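Local coordinates for 2,3-dihydroxybenzoate-AMP ligase (Bacillus subtilis, PDB 1MDB), which is a two-domain AMP-binding enzyme of the ANL clan, modelled with adenosine monophosphate and 2,3-dihydroxybenzoic acid bound, at residues 124-129 with 138-143; 151-156 with 162-167; 376-381 with 424-429. All blocks are in the same frame, centred on the assembly; numbering follows the deposited sequence.

Contact 1 (124-129 with 138-143); sequences AAYIIP and RSLARQ
Tyr126 sends its ring out from strand 125-132 so that its far end overlaps helix 137-147 at Leu140 and Ala141. With CG anti to the backbone N (chi1 178°), the ring is carried out so that its CE1 edge and OH reach the helix, and it crosses the Leu140 side chain at about a right angle; Tyr126 OH sits 3.2 Å from Leu140 CD2. Ala141 comes in at the ring edge, near its plane, with its CA 3.9 Å from Tyr126 CE1. One face of the ring is covered from within the strand, by Ile128 CG2, which lies 3.2 Å above the plane and toward the rim.

Two residues along, Ile128 reaches the same helix with its other branch. Ile128 CD1 rests 3.9 Å from Ala141 CB and 3.8 Å from Arg138 N, so the small methyl of Ala141 is shared between Tyr126 and Ile128. The strand and helix segments run nearly antiparallel, at 154°, with axes 9.2 Å apart, as suits a helix returning across a sheet: strand 125-132, helix 137-147 and the parallel neighbouring strand 154-157 form a beta-alpha-beta crossover.

Gln81 accounts for the Tyr126 hydroxyl, and Asp136 and Glu161 form salt bridges with Arg138. With no hydrogen bond between them, strand and helix meet mainly through carbon contacts, their polar ends being satisfied elsewhere.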
loop_
_atom_site.group_PDB
_atom_site.type_symbol
_atom_site.label_atom_id
_atom_site.label_comp_id
_atom_site.label_asym_id
_atom_site.label_seq_id
_atom_site.Cartn_x
_atom_site.Cartn_y
_atom_site.Cartn_z
ATOM N N ALA A 124 -18.128 1.894 -15.472
ATOM C CA ALA A 124 -18.856 1.186 -16.520
ATOM C C ALA A 124 -18.985 -0.290 -16.169
ATOM O O ALA A 124 -19.803 -1.016 -16.756
ATOM C CB ALA A 124 -18.134 1.335 -17.850
ATOM N N ALA A 125 -18.168 -0.736 -15.217
ATOM C CA ALA A 125 -18.177 -2.128 -14.788
ATOM C C ALA A 125 -17.599 -2.309 -13.386
ATOM O O ALA A 125 -16.832 -1.479 -12.885
ATOM C CB ALA A 125 -17.412 -2.985 -15.798
ATOM N N TYR A 126 -17.998 -3.401 -12.748
ATOM C CA TYR A 126 -17.567 -3.739 -11.391
ATOM C C TYR A 126 -17.116 -5.178 -11.502
ATOM O O TYR A 126 -17.889 -6.040 -11.929
ATOM C CB TYR A 126 -18.760 -3.622 -10.433
ATOM C CG TYR A 126 -18.523 -3.980 -8.967
ATOM C CD1 TYR A 126 -19.582 -4.419 -8.174
ATOM C CD2 TYR A 126 -17.271 -3.851 -8.371
ATOM C CE1 TYR A 126 -19.408 -4.720 -6.834
ATOM C CE2 TYR A 126 -17.086 -4.148 -7.028
ATOM C CZ TYR A 126 -18.165 -4.583 -6.263
ATOM O OH TYR A 126 -18.016 -4.866 -4.922
ATOM N N ILE A 127 -15.865 -5.437 -11.145
ATOM C CA ILE A 127 -15.309 -6.788 -11.230
ATOM C C ILE A 127 -14.978 -7.368 -9.849
ATOM O O ILE A 127 -14.171 -6.804 -9.102
ATOM C CB ILE A 127 -14.050 -6.785 -12.109
ATOM C CG1 ILE A 127 -14.408 -6.246 -13.503
ATOM C CG2 ILE A 127 -13.470 -8.191 -12.206
ATOM C CD1 ILE A 127 -13.231 -6.206 -14.484
ATOM N N ILE A 128 -15.600 -8.501 -9.530
ATOM C CA ILE A 128 -15.423 -9.163 -8.237
ATOM C C ILE A 128 -15.249 -10.679 -8.336
ATOM O O ILE A 128 -15.516 -11.287 -9.378
ATOM C CB ILE A 128 -16.660 -8.970 -7.338
ATOM C CG1 ILE A 128 -17.911 -9.419 -8.104
ATOM C CG2 ILE A 128 -16.783 -7.523 -6.879
ATOM C CD1 ILE A 128 -19.141 -9.594 -7.236
ATOM N N PRO A 129 -14.771 -11.308 -7.250
ATOM C CA PRO A 129 -14.608 -12.765 -7.271
ATOM C C PRO A 129 -15.982 -13.249 -6.799
ATOM O O PRO A 129 -16.799 -12.429 -6.369
ATOM C CB PRO A 129 -13.517 -13.002 -6.229
ATOM C CG PRO A 129 -13.808 -11.921 -5.201
ATOM C CD PRO A 129 -14.108 -10.711 -6.075
ATOM N N ARG A 138 -21.057 -11.330 -4.425
ATOM C CA ARG A 138 -22.214 -11.091 -5.285
ATOM C C ARG A 138 -23.295 -10.402 -4.467
ATOM O O ARG A 138 -24.088 -9.631 -5.001
ATOM C CB ARG A 138 -22.792 -12.386 -5.846
ATOM C CG ARG A 138 -21.789 -13.351 -6.396
ATOM C CD ARG A 138 -21.851 -14.569 -5.519
ATOM N NE ARG A 138 -21.175 -15.711 -6.095
ATOM C CZ ARG A 138 -21.269 -16.935 -5.600
ATOM N NH1 ARG A 138 -22.008 -17.159 -4.517
ATOM N NH2 ARG A 138 -20.651 -17.934 -6.210
ATOM N N SER A 139 -23.340 -10.693 -3.170
ATOM C CA SER A 139 -24.336 -10.069 -2.315
ATOM C C SER A 139 -23.948 -8.600 -2.195
ATOM O O SER A 139 -24.809 -7.727 -2.108
ATOM C CB SER A 139 -24.383 -10.746 -0.930
ATOM O OG SER A 139 -23.163 -10.568 -0.230
ATOM N N LEU A 140 -22.647 -8.325 -2.198
ATOM C CA LEU A 140 -22.182 -6.943 -2.141
ATOM C C LEU A 140 -22.594 -6.300 -3.478
ATOM O O LEU A 140 -23.092 -5.176 -3.510
ATOM C CB LEU A 140 -20.655 -6.893 -1.973
ATOM C CG LEU A 140 -19.985 -5.518 -2.128
ATOM C CD1 LEU A 140 -20.652 -4.517 -1.197
ATOM C CD2 LEU A 140 -18.473 -5.619 -1.836
ATOM N N ALA A 141 -22.402 -7.026 -4.575
ATOM C CA ALA A 141 -22.784 -6.509 -5.895
ATOM C C ALA A 141 -24.271 -6.153 -5.892
ATOM O O ALA A 141 -24.673 -5.100 -6.394
ATOM C CB ALA A 141 -22.499 -7.556 -6.982
ATOM N N ARG A 142 -25.088 -7.035 -5.318
ATOM C CA ARG A 142 -26.521 -6.797 -5.267
ATOM C C ARG A 142 -26.815 -5.536 -4.488
ATOM O O ARG A 142 -27.692 -4.759 -4.864
ATOM C CB ARG A 142 -27.248 -7.990 -4.644
ATOM C CG ARG A 142 -27.120 -9.250 -5.484
ATOM C CD ARG A 142 -27.977 -10.395 -4.981
ATOM N NE ARG A 142 -27.688 -11.594 -5.755
ATOM C CZ ARG A 142 -26.814 -12.524 -5.390
ATOM N NH1 ARG A 142 -26.150 -12.412 -4.245
ATOM N NH2 ARG A 142 -26.565 -13.541 -6.196
ATOM N N GLN A 143 -26.080 -5.324 -3.403
ATOM C CA GLN A 143 -26.277 -4.126 -2.604
ATOM C C GLN A 143 -25.900 -2.904 -3.432
ATOM O O GLN A 143 -26.610 -1.892 -3.437
ATOM C CB GLN A 143 -25.426 -4.197 -1.330
ATOM C CG GLN A 143 -25.988 -5.166 -0.306
ATOM C CD GLN A 143 -25.090 -5.354 0.896
ATOM O OE1 GLN A 143 -25.568 -5.624 1.999
ATOM N NE2 GLN A 143 -23.786 -5.230 0.691
#

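Contact 2 (151-156 with 162-167); sequences LKNIIV and EFLPLE
Val156 O is held by two donors: Leu166 N at 2.9 Å and a bridging water at 3.2 Å. The amide of Leu166 approaches from above the carbonyl plane, 45° out of it, yet its N-H points almost straight at Val156 O. The same water accepts from Glu167 N, so it ties the start of the 3-10 turn back to Val156 near the end of strand 154-157.

Upstream, Leu164 pairs in both directions. Leu164 N donates to Ile154 O at 2.9 Å, nearly along the C=O axis, and Leu164 O receives Val156 N at 2.8 Å. Ile155 CA lies close to Leu164 O as well, a CA-H...O contact.

Beside this ladder, the side chains of Ile154 and Phe163 run alongside one another. With its CG1 beside the backbone N (chi1 -60°), Ile154 sets CG2 over one face of the Phe163 ring, 3.8 Å from the centroid, in a CH-pi contact; CG of Glu162 covers the opposite face. That holds the ring between two aliphatic groups. On the sheet face that carries Ile155, Ile155 CG2 packs 3.7 Å from Leu166 CB, and Leu63, Phe67 and Leu70 of helix 53-70 complete this apolar side.

One residue bonded to the two that flank its partner is the signature of parallel pairing, by which the short strand 164-165 extends the mixed sheet beyond strand 154-157.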
loop_
_atom_site.group_PDB
_atom_site.type_symbol
_atom_site.label_atom_id
_atom_site.label_comp_id
_atom_site.label_asym_id
_atom_site.label_seq_id
_atom_site.Cartn_x
_atom_site.Cartn_y
_atom_site.Cartn_z
ATOM N N LEU A 151 -25.461 0.631 -13.002
ATOM C CA LEU A 151 -24.293 -0.249 -13.080
ATOM C C LEU A 151 -24.786 -1.600 -13.579
ATOM O O LEU A 151 -25.299 -2.399 -12.794
ATOM C CB LEU A 151 -23.654 -0.407 -11.695
ATOM C CG LEU A 151 -22.465 -1.377 -11.575
ATOM C CD1 LEU A 151 -21.327 -0.890 -12.450
ATOM C CD2 LEU A 151 -22.012 -1.482 -10.114
ATOM N N LYS A 152 -24.634 -1.871 -14.873
ATOM C CA LYS A 152 -25.128 -3.133 -15.423
ATOM C C LYS A 152 -24.112 -4.189 -15.837
ATOM O O LYS A 152 -24.495 -5.274 -16.293
ATOM C CB LYS A 152 -26.071 -2.854 -16.593
ATOM C CG LYS A 152 -27.419 -2.297 -16.149
ATOM C CD LYS A 152 -28.347 -2.052 -17.326
ATOM C CE LYS A 152 -27.764 -1.019 -18.275
ATOM N NZ LYS A 152 -28.737 -0.631 -19.333
ATOM N N ASN A 153 -22.827 -3.887 -15.691
ATOM C CA ASN A 153 -21.808 -4.864 -16.036
ATOM C C ASN A 153 -21.091 -5.321 -14.772
ATOM O O ASN A 153 -20.092 -4.735 -14.359
ATOM C CB ASN A 153 -20.820 -4.277 -17.045
ATOM C CG ASN A 153 -21.477 -3.973 -18.383
ATOM O OD1 ASN A 153 -22.290 -4.758 -18.872
ATOM N ND2 ASN A 153 -21.123 -2.834 -18.986
ATOM N N ILE A 154 -21.641 -6.355 -14.144
ATOM C CA ILE A 154 -21.081 -6.928 -12.926
ATOM C C ILE A 154 -20.392 -8.194 -13.374
ATOM O O ILE A 154 -21.049 -9.146 -13.783
ATOM C CB ILE A 154 -22.179 -7.306 -11.908
ATOM C CG1 ILE A 154 -22.984 -6.068 -11.517
ATOM C CG2 ILE A 154 -21.545 -7.976 -10.684
ATOM C CD1 ILE A 154 -22.177 -4.990 -10.881
ATOM N N ILE A 155 -19.067 -8.197 -13.313
ATOM C CA ILE A 155 -18.288 -9.348 -13.753
ATOM C C ILE A 155 -17.728 -10.119 -12.563
ATOM O O ILE A 155 -17.123 -9.536 -11.652
ATOM C CB ILE A 155 -17.151 -8.888 -14.675
ATOM C CG1 ILE A 155 -17.750 -8.112 -15.855
ATOM C CG2 ILE A 155 -16.333 -10.086 -15.133
ATOM C CD1 ILE A 155 -16.748 -7.258 -16.641
ATOM N N VAL A 156 -17.928 -11.431 -12.578
ATOM C CA VAL A 156 -17.494 -12.283 -11.483
ATOM C C VAL A 156 -16.500 -13.350 -11.885
ATOM O O VAL A 156 -16.756 -14.141 -12.801
ATOM C CB VAL A 156 -18.693 -13.001 -10.839
ATOM C CG1 VAL A 156 -18.231 -13.825 -9.650
ATOM C CG2 VAL A 156 -19.751 -11.987 -10.433
ATOM N N GLU A 162 -26.447 -14.713 -11.285
ATOM C CA GLU A 162 -27.156 -13.923 -12.288
ATOM C C GLU A 162 -26.310 -12.874 -13.010
ATOM O O GLU A 162 -26.795 -12.204 -13.931
ATOM C CB GLU A 162 -28.367 -13.215 -11.677
ATOM C CG GLU A 162 -28.027 -11.980 -10.854
ATOM C CD GLU A 162 -27.930 -12.279 -9.373
ATOM O OE1 GLU A 162 -27.340 -13.318 -9.013
ATOM O OE2 GLU A 162 -28.435 -11.468 -8.575
ATOM N N PHE A 163 -25.054 -12.724 -12.600
ATOM C CA PHE A 163 -24.177 -11.733 -13.212
ATOM C C PHE A 163 -23.363 -12.303 -14.373
ATOM O O PHE A 163 -23.718 -13.345 -14.918
ATOM C CB PHE A 163 -23.278 -11.120 -12.133
ATOM C CG PHE A 163 -24.049 -10.449 -11.030
ATOM C CD1 PHE A 163 -24.026 -10.951 -9.733
ATOM C CD2 PHE A 163 -24.833 -9.323 -11.300
ATOM C CE1 PHE A 163 -24.773 -10.344 -8.722
ATOM C CE2 PHE A 163 -25.578 -8.710 -10.302
ATOM C CZ PHE A 163 -25.550 -9.222 -9.006
ATOM N N LEU A 164 -22.285 -11.626 -14.761
ATOM C CA LEU A 164 -21.477 -12.093 -15.887
ATOM C C LEU A 164 -20.203 -12.846 -15.507
ATOM O O LEU A 164 -19.344 -12.319 -14.800
ATOM C CB LEU A 164 -21.104 -10.912 -16.790
ATOM C CG LEU A 164 -22.249 -10.048 -17.332
ATOM C CD1 LEU A 164 -21.671 -8.827 -18.046
ATOM C CD2 LEU A 164 -23.122 -10.863 -18.283
ATOM N N PRO A 165 -20.066 -14.096 -15.981
ATOM C CA PRO A 165 -18.891 -14.923 -15.699
ATOM C C PRO A 165 -17.676 -14.344 -16.412
ATOM O O PRO A 165 -17.675 -14.222 -17.635
ATOM C CB PRO A 165 -19.276 -16.288 -16.277
ATOM C CG PRO A 165 -20.785 -16.281 -16.220
ATOM C CD PRO A 165 -21.097 -14.887 -16.680
ATOM N N LEU A 166 -16.653 -13.974 -15.653
ATOM C CA LEU A 166 -15.448 -13.433 -16.248
ATOM C C LEU A 166 -14.899 -14.393 -17.295
ATOM O O LEU A 166 -14.469 -13.964 -18.368
ATOM C CB LEU A 166 -14.383 -13.204 -15.175
ATOM C CG LEU A 166 -13.013 -12.740 -15.685
ATOM C CD1 LEU A 166 -13.152 -11.421 -16.433
ATOM C CD2 LEU A 166 -12.059 -12.578 -14.499
ATOM N N GLU A 167 -14.928 -15.689 -16.982
ATOM C CA GLU A 167 -14.400 -16.717 -17.876
ATOM C C GLU A 167 -15.074 -16.781 -19.243
ATOM O O GLU A 167 -14.474 -17.255 -20.206
ATOM C CB GLU A 167 -14.483 -18.099 -17.215
ATOM C CG GLU A 167 -15.894 -18.662 -17.119
ATOM C CD GLU A 167 -15.943 -20.026 -16.443
ATOM O OE1 GLU A 167 -17.050 -20.590 -16.313
ATOM O OE2 GLU A 167 -14.877 -20.536 -16.038
HETATM O O HOH W 1 -15.739 -16.672 -14.507
#

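Contact 3 (376-381 with 424-429); sequences GETGHL and VVEGRA. With AMP (adenosine monophosphate), chain D.
The touching parts run 35° apart without pairing, because strand 409-417 lies between strands 379-384 and 423-428 in a four-stranded antiparallel sheet; the nearest CA atoms, those of His380 and Ala429, are 7.8 Å apart. A classic beta bulge interrupts strand 423-428, where Glu426 and Gly427 both face Ile414. Val425 and Arg428, on either side of the bulge in sequence, both touch adenosine monophosphate, while Glu426 points toward the other segment.

Contacts across the gap are light. Thr378 CG2 comes to 4.3 Å from Glu426 OE2, which is carried over by a chain whose CG is anti to the backbone N. Further on, Ala429 CB meets the His380 ring at its edge, 4.4 Å from His380 CE1, and His380 NE2 is hydrogen-bonded to Asp368. Ile414 of the middle strand touches both Thr378 and His380.

Val425 and Arg428 belong to the nucleotide pocket. Val425 CG1 packs 3.6 Å from AMP C2 of the adenine. Arg428 bends at its third torsion (chi3 66°), bringing the guanidinium round so that the ribose O2' lies at its edge; Asp413 and the carbonyl of Thr411 also hold NH1, and Asp413 itself binds the nucleotide. The hydrogen bond from Arg428 NH1 to AMP O2' is modelled at 2.5 Å, with an N-H...O angle of 148°, so short that its exact length is doubtful.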
loop_
_atom_site.group_PDB
_atom_site.type_symbol
_atom_site.label_atom_id
_atom_site.label_comp_id
_atom_site.label_asym_id
_atom_site.label_seq_id
_atom_site.Cartn_x
_atom_site.Cartn_y
_atom_site.Cartn_z
ATOM N N GLY A 376 18.142 19.020 9.613
ATOM C CA GLY A 376 17.984 17.996 10.631
ATOM C C GLY A 376 16.791 18.192 11.545
ATOM O O GLY A 376 16.493 17.334 12.371
ATOM N N GLU A 377 16.103 19.320 11.401
ATOM C CA GLU A 377 14.943 19.602 12.235
ATOM C C GLU A 377 13.720 18.830 11.766
ATOM O O GLU A 377 13.611 18.454 10.600
ATOM C CB GLU A 377 14.626 21.101 12.237
ATOM C CG GLU A 377 15.691 21.967 12.892
ATOM C CD GLU A 377 15.970 21.551 14.321
ATOM O OE1 GLU A 377 15.044 21.629 15.159
ATOM O OE2 GLU A 377 17.116 21.140 14.605
ATOM N N THR A 378 12.796 18.606 12.690
ATOM C CA THR A 378 11.567 17.884 12.399
ATOM C C THR A 378 10.507 18.833 11.856
ATOM O O THR A 378 10.418 19.985 12.281
ATOM C CB THR A 378 11.036 17.207 13.667
ATOM O OG1 THR A 378 11.999 16.254 14.126
ATOM C CG2 THR A 378 9.725 16.499 13.391
ATOM N N GLY A 379 9.711 18.345 10.911
ATOM C CA GLY A 379 8.665 19.166 10.336
ATOM C C GLY A 379 7.767 18.416 9.373
ATOM O O GLY A 379 7.791 17.185 9.300
ATOM N N HIS A 380 6.967 19.175 8.636
ATOM C CA HIS A 380 6.043 18.641 7.652
ATOM C C HIS A 380 6.773 18.246 6.369
ATOM O O HIS A 380 7.583 19.005 5.838
ATOM C CB HIS A 380 4.974 19.689 7.336
ATOM C CG HIS A 380 4.105 20.030 8.501
ATOM N ND1 HIS A 380 3.023 19.262 8.873
ATOM C CD2 HIS A 380 4.162 21.055 9.386
ATOM C CE1 HIS A 380 2.446 19.800 9.932
ATOM N NE2 HIS A 380 3.117 20.889 10.264
ATOM N N LEU A 381 6.472 17.056 5.867
ATOM C CA LEU A 381 7.108 16.578 4.653
ATOM C C LEU A 381 6.309 16.883 3.400
ATOM O O LEU A 381 5.136 16.518 3.290
ATOM C CB LEU A 381 7.344 15.066 4.726
ATOM C CG LEU A 381 7.873 14.406 3.442
ATOM C CD1 LEU A 381 9.292 14.879 3.158
ATOM C CD2 LEU A 381 7.852 12.892 3.593
ATOM N N VAL A 424 13.554 9.929 8.661
ATOM C CA VAL A 424 13.231 9.307 9.926
ATOM C C VAL A 424 11.851 9.861 10.251
ATOM O O VAL A 424 11.715 11.003 10.684
ATOM C CB VAL A 424 14.225 9.699 11.021
ATOM C CG1 VAL A 424 13.839 9.023 12.332
ATOM C CG2 VAL A 424 15.635 9.284 10.608
ATOM N N VAL A 425 10.831 9.047 9.998
ATOM C CA VAL A 425 9.447 9.432 10.230
ATOM C C VAL A 425 9.077 9.400 11.708
ATOM O O VAL A 425 9.442 8.471 12.431
ATOM C CB VAL A 425 8.487 8.495 9.449
ATOM C CG1 VAL A 425 7.027 8.921 9.655
ATOM C CG2 VAL A 425 8.836 8.526 7.971
ATOM N N GLU A 426 8.371 10.437 12.152
ATOM C CA GLU A 426 7.905 10.523 13.533
ATOM C C GLU A 426 6.552 9.833 13.554
ATOM O O GLU A 426 6.286 8.977 14.392
ATOM C CB GLU A 426 7.706 11.987 13.969
ATOM C CG GLU A 426 7.084 12.130 15.369
ATOM C CD GLU A 426 6.614 13.552 15.685
ATOM O OE1 GLU A 426 5.474 13.908 15.320
ATOM O OE2 GLU A 426 7.386 14.314 16.299
ATOM N N GLY A 427 5.710 10.243 12.610
ATOM C CA GLY A 427 4.364 9.718 12.474
ATOM C C GLY A 427 3.550 10.721 11.678
ATOM O O GLY A 427 4.097 11.726 11.220
ATOM N N ARG A 428 2.257 10.457 11.498
ATOM C CA ARG A 428 1.393 11.379 10.766
ATOM C C ARG A 428 1.004 12.593 11.607
ATOM O O ARG A 428 0.832 12.500 12.824
ATOM C CB ARG A 428 0.125 10.666 10.279
ATOM C CG ARG A 428 0.395 9.627 9.196
ATOM C CD ARG A 428 -0.880 9.158 8.518
ATOM N NE ARG A 428 -1.543 10.214 7.750
ATOM C CZ ARG A 428 -1.050 10.790 6.650
ATOM N NH1 ARG A 428 0.128 10.427 6.163
ATOM N NH2 ARG A 428 -1.753 11.729 6.024
ATOM N N ALA A 429 0.882 13.740 10.952
ATOM C CA ALA A 429 0.497 14.967 11.653
ATOM C C ALA A 429 -0.734 14.713 12.526
ATOM O O ALA A 429 -0.767 15.095 13.694
ATOM C CB ALA A 429 0.197 16.073 10.647
HETATM P P AMP D . -0.616 4.623 1.281
HETATM O O1P AMP D . -0.973 5.359 0.017
HETATM O O2P AMP D . -1.729 3.815 1.862
HETATM O O3P AMP D . 0.647 3.816 1.130
HETATM O "O5'" AMP D . -0.355 5.736 2.476
HETATM C "C5'" AMP D . 0.860 6.536 2.548
HETATM C "C4'" AMP D . 1.032 7.082 3.972
HETATM O "O4'" AMP D . 1.228 5.943 4.786
HETATM C "C3'" AMP D . 2.263 7.907 4.206
HETATM O "O3'" AMP D . 2.070 9.273 3.847
HETATM C "C2'" AMP D . 2.531 7.683 5.689
HETATM O "O2'" AMP D . 1.777 8.603 6.509
HETATM C "C1'" AMP D . 2.114 6.243 5.854
HETATM N N9 AMP D . 3.528 5.322 5.796
HETATM C C8 AMP D . 3.798 4.417 4.827
HETATM N N7 AMP D . 4.959 3.803 5.038
HETATM C C5 AMP D . 5.406 4.343 6.157
HETATM C C6 AMP D . 6.594 4.012 6.800
HETATM N N6 AMP D . 7.429 3.078 6.344
HETATM N N1 AMP D . 6.864 4.703 7.957
HETATM C C2 AMP D . 6.033 5.659 8.462
HETATM N N3 AMP D . 4.887 5.970 7.841
HETATM C C4 AMP D . 4.549 5.316 6.674
#

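Overall arrangement
Contacts 1 and 2 are neighbours, their centres 8 Å apart, and share one mixed sheet: strands 125-132 and 154-157 lie next to each other in it, with probable backbone hydrogen bonds from Ile128 N to Ile155 O and from Ile155 N to Tyr126 O. Contact 1 is buried and apolar, a helix on a sheet; contact 2, partly buried, is carried by main-chain bonds with hydrophobic packing alongside. Contact 3 lies on the opposite side of the chain's centre, about 40 Å from contact 1 between centres, in a separate antiparallel sheet. It is a sparse surface meeting, yet alone of the three it includes residues that touch adenosine monophosphate, through Arg428 and Val425.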